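Local structure of DHHA1 domain protein (Clostridium perfringens, 3KEW) at residues L6-K17 / L34-G42. The protein probably hydrolyses mischarged tRNA(Ala), as a zinc-binding relative of the editing domain of alanyl-tRNA synthetases. Sequence-based numbering, arbitrary orientation.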
# COMPACT_ATOMS: atom_id res chain seq x y z
N LEU A 6 6.73 -12.51 -0.22
CA LEU A 6 6.56 -12.45 1.24
C LEU A 6 5.69 -11.29 1.73
O LEU A 6 4.96 -11.44 2.71
CB LEU A 6 7.93 -12.44 1.94
CG LEU A 6 8.73 -13.75 1.89
CD1 LEU A 6 10.16 -13.53 2.36
CD2 LEU A 6 8.05 -14.84 2.71
N TYR A 7 5.75 -10.17 1.01
CA TYR A 7 4.97 -8.96 1.31
C TYR A 7 3.45 -9.18 1.36
O TYR A 7 2.75 -8.44 2.04
CB TYR A 7 5.33 -7.81 0.36
CG TYR A 7 5.32 -8.11 -1.13
CD1 TYR A 7 6.50 -8.37 -1.82
CD2 TYR A 7 4.12 -8.09 -1.85
CE1 TYR A 7 6.49 -8.64 -3.18
CE2 TYR A 7 4.11 -8.36 -3.20
CZ TYR A 7 5.29 -8.63 -3.86
OH TYR A 7 5.26 -8.88 -5.21
N TYR A 8 2.96 -10.19 0.63
CA TYR A 8 1.56 -10.58 0.69
C TYR A 8 1.27 -11.70 1.70
O TYR A 8 0.11 -12.08 1.89
CB TYR A 8 1.05 -11.01 -0.69
CG TYR A 8 0.76 -9.89 -1.68
CD1 TYR A 8 0.97 -10.08 -3.05
CD2 TYR A 8 0.28 -8.64 -1.25
CE1 TYR A 8 0.69 -9.07 -3.98
CE2 TYR A 8 0.02 -7.61 -2.18
CZ TYR A 8 0.22 -7.83 -3.54
OH TYR A 8 -0.04 -6.84 -4.46
N GLU A 9 2.32 -12.24 2.33
CA GLU A 9 2.16 -13.29 3.34
C GLU A 9 2.23 -12.70 4.75
O GLU A 9 1.38 -12.99 5.60
CB GLU A 9 3.21 -14.40 3.16
CG GLU A 9 3.11 -15.17 1.83
CD GLU A 9 1.71 -15.70 1.54
OE1 GLU A 9 1.11 -16.34 2.44
OE2 GLU A 9 1.21 -15.48 0.42
N ASP A 10 3.26 -11.89 4.98
CA ASP A 10 3.44 -11.13 6.20
C ASP A 10 4.06 -9.79 5.84
O ASP A 10 5.25 -9.69 5.54
CB ASP A 10 4.33 -11.90 7.19
CG ASP A 10 4.48 -11.20 8.54
OD1 ASP A 10 5.13 -11.81 9.42
OD2 ASP A 10 3.98 -10.06 8.75
N GLN A 11 3.24 -8.74 5.90
CA GLN A 11 3.66 -7.40 5.49
C GLN A 11 4.62 -6.72 6.47
O GLN A 11 5.14 -5.66 6.16
CB GLN A 11 2.45 -6.51 5.21
CG GLN A 11 1.46 -6.38 6.35
CD GLN A 11 0.34 -7.40 6.27
OE1 GLN A 11 0.56 -8.59 6.49
NE2 GLN A 11 -0.86 -6.94 5.97
N TYR A 12 4.83 -7.32 7.63
CA TYR A 12 5.72 -6.76 8.65
C TYR A 12 7.12 -7.35 8.63
O TYR A 12 7.97 -6.91 9.41
CB TYR A 12 5.11 -6.88 10.04
CG TYR A 12 3.92 -5.98 10.26
CD1 TYR A 12 2.62 -6.48 10.17
CD2 TYR A 12 4.09 -4.63 10.54
CE1 TYR A 12 1.53 -5.66 10.36
CE2 TYR A 12 2.99 -3.80 10.72
CZ TYR A 12 1.72 -4.32 10.63
OH TYR A 12 0.62 -3.51 10.82
N ILE A 13 7.37 -8.32 7.75
CA ILE A 13 8.72 -8.86 7.56
C ILE A 13 9.59 -7.76 6.95
O ILE A 13 9.29 -7.26 5.86
CB ILE A 13 8.74 -10.13 6.65
CG1 ILE A 13 8.06 -11.31 7.34
CG2 ILE A 13 10.18 -10.52 6.26
CD1 ILE A 13 7.86 -12.51 6.43
N LYS A 14 10.64 -7.37 7.67
CA LYS A 14 11.56 -6.35 7.18
C LYS A 14 12.98 -6.85 6.91
O LYS A 14 13.77 -6.16 6.26
CB LYS A 14 11.57 -5.13 8.13
CG LYS A 14 12.10 -5.38 9.53
CD LYS A 14 12.03 -4.07 10.34
CE LYS A 14 13.15 -3.96 11.37
NZ LYS A 14 12.80 -4.60 12.67
N GLU A 15 13.31 -8.04 7.42
CA GLU A 15 14.56 -8.74 7.10
C GLU A 15 14.26 -10.19 6.78
O GLU A 15 13.39 -10.81 7.42
CB GLU A 15 15.53 -8.75 8.28
CG GLU A 15 15.97 -7.40 8.78
CD GLU A 15 16.62 -7.51 10.14
OE1 GLU A 15 16.40 -6.61 10.97
OE2 GLU A 15 17.34 -8.52 10.37
N PHE A 16 14.99 -10.73 5.80
CA PHE A 16 14.78 -12.10 5.33
C PHE A 16 16.00 -12.67 4.63
O PHE A 16 16.97 -11.96 4.33
CB PHE A 16 13.54 -12.19 4.43
CG PHE A 16 13.68 -11.46 3.11
CD1 PHE A 16 13.88 -12.18 1.94
CD2 PHE A 16 13.60 -10.07 3.05
CE1 PHE A 16 14.02 -11.52 0.72
CE2 PHE A 16 13.74 -9.40 1.83
CZ PHE A 16 13.94 -10.14 0.66
N LYS A 17 15.95 -13.98 4.39
CA LYS A 17 17.01 -14.71 3.72
C LYS A 17 16.60 -14.98 2.28
O LYS A 17 15.46 -15.37 2.00
CB LYS A 17 17.32 -16.02 4.45
CG LYS A 17 18.58 -16.00 5.33
CD LYS A 17 18.61 -14.88 6.35
CE LYS A 17 19.86 -14.92 7.24
NZ LYS A 17 21.10 -14.49 6.53
N LEU A 34 15.05 -13.31 -7.07
CA LEU A 34 15.26 -13.99 -5.78
C LEU A 34 14.27 -15.15 -5.64
O LEU A 34 13.21 -15.13 -6.26
CB LEU A 34 15.07 -13.01 -4.62
CG LEU A 34 16.24 -12.33 -3.91
CD1 LEU A 34 17.33 -11.84 -4.85
CD2 LEU A 34 15.72 -11.17 -3.08
N ASP A 35 14.65 -16.16 -4.85
CA ASP A 35 13.76 -17.30 -4.58
C ASP A 35 12.51 -16.86 -3.81
O ASP A 35 11.40 -17.33 -4.10
CB ASP A 35 14.52 -18.44 -3.87
CG ASP A 35 14.94 -18.10 -2.43
OD1 ASP A 35 14.61 -18.90 -1.52
OD2 ASP A 35 15.59 -17.06 -2.18
N GLN A 36 12.71 -15.95 -2.86
CA GLN A 36 11.63 -15.34 -2.08
C GLN A 36 11.97 -13.88 -1.84
O GLN A 36 13.13 -13.53 -1.63
CB GLN A 36 11.41 -16.08 -0.75
CG GLN A 36 12.54 -16.01 0.28
CD GLN A 36 12.30 -16.92 1.47
OE1 GLN A 36 11.18 -17.39 1.70
NE2 GLN A 36 13.35 -17.17 2.24
N THR A 37 10.97 -13.01 -1.89
CA THR A 37 11.23 -11.59 -1.65
C THR A 37 10.15 -10.90 -0.82
O THR A 37 8.95 -11.19 -0.93
CB THR A 37 11.56 -10.82 -2.96
OG1 THR A 37 12.07 -9.52 -2.65
CG2 THR A 37 10.35 -10.71 -3.89
N ALA A 38 10.59 -9.99 0.04
CA ALA A 38 9.71 -9.10 0.78
C ALA A 38 9.75 -7.69 0.18
O ALA A 38 9.15 -6.77 0.73
CB ALA A 38 10.09 -9.07 2.27
N PHE A 39 10.47 -7.52 -0.93
CA PHE A 39 10.51 -6.24 -1.64
C PHE A 39 9.25 -6.09 -2.50
O PHE A 39 9.05 -6.86 -3.45
CB PHE A 39 11.78 -6.10 -2.51
CG PHE A 39 13.06 -5.95 -1.71
CD1 PHE A 39 13.58 -4.69 -1.42
CD2 PHE A 39 13.76 -7.07 -1.27
CE1 PHE A 39 14.75 -4.54 -0.67
CE2 PHE A 39 14.95 -6.93 -0.53
CZ PHE A 39 15.44 -5.66 -0.23
N PHE A 40 8.40 -5.13 -2.13
CA PHE A 40 7.20 -4.78 -2.90
C PHE A 40 7.67 -4.07 -4.16
O PHE A 40 8.51 -3.16 -4.07
CB PHE A 40 6.31 -3.85 -2.06
CG PHE A 40 4.92 -3.62 -2.62
CD1 PHE A 40 4.40 -2.32 -2.70
CD2 PHE A 40 4.12 -4.68 -3.04
CE1 PHE A 40 3.11 -2.09 -3.19
CE2 PHE A 40 2.83 -4.46 -3.53
CZ PHE A 40 2.31 -3.16 -3.60
N PRO A 41 7.21 -4.53 -5.35
CA PRO A 41 7.51 -3.85 -6.62
C PRO A 41 6.68 -2.58 -6.90
O PRO A 41 7.04 -1.77 -7.77
CB PRO A 41 7.20 -4.92 -7.67
CG PRO A 41 6.14 -5.78 -7.04
CD PRO A 41 6.40 -5.75 -5.56
N GLY A 42 5.59 -2.40 -6.15
CA GLY A 42 4.60 -1.37 -6.42
C GLY A 42 3.27 -1.99 -6.78
O GLY A 42 3.23 -3.15 -7.21
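Tyr7 and Phe16 both set CG between their own backbone N and carbonyl carbon (chi1 51° and 67°), and these torsions lay Tyr7 against Phe39 O and Phe40 and put Phe16 over Ala38, an example of aromatic rings joining a chain end to a β-barrel. The barrel is the six-stranded antiparallel one to which strand 15-26 belongs; beside it, strands 4-5 and 36-37 form a short parallel pair, prolonged where Leu6 N donates to Thr37 O at 2.7 Å. Just beyond that bond, Leu6 CB packs on Ala38 CB.

Phe40 turns its edge to one face of Tyr7, the ring centroids 5.3 Å apart. Its CA adds a CH-pi contact, lying 4.1 Å from the Tyr7 centroid, while Pro41 CD lies against the phenol end. Tyr8 comes to the edge of the Phe40 ring with its hydroxyl, which is hydrogen-bonded to Cys196 O, next in sequence to the zinc ligand Cys195; the contact thus reaches from the barrel toward the metal-binding domain.

On strand 15-26, Phe16 receives Ala38 N over one face, 3.4 Å from CZ, and meets Phe39 rim to rim. Thr37 OG1 accepts from Phe39 N in an ST turn and also bonds His70 NE2, tying this bend to strand 67-72. One residue before Thr37, the Gln36 side chain, extended beyond CG, delivers NE2 to Lys17 O at 2.8 Å, the donor tilted 23° from the carbonyl plane.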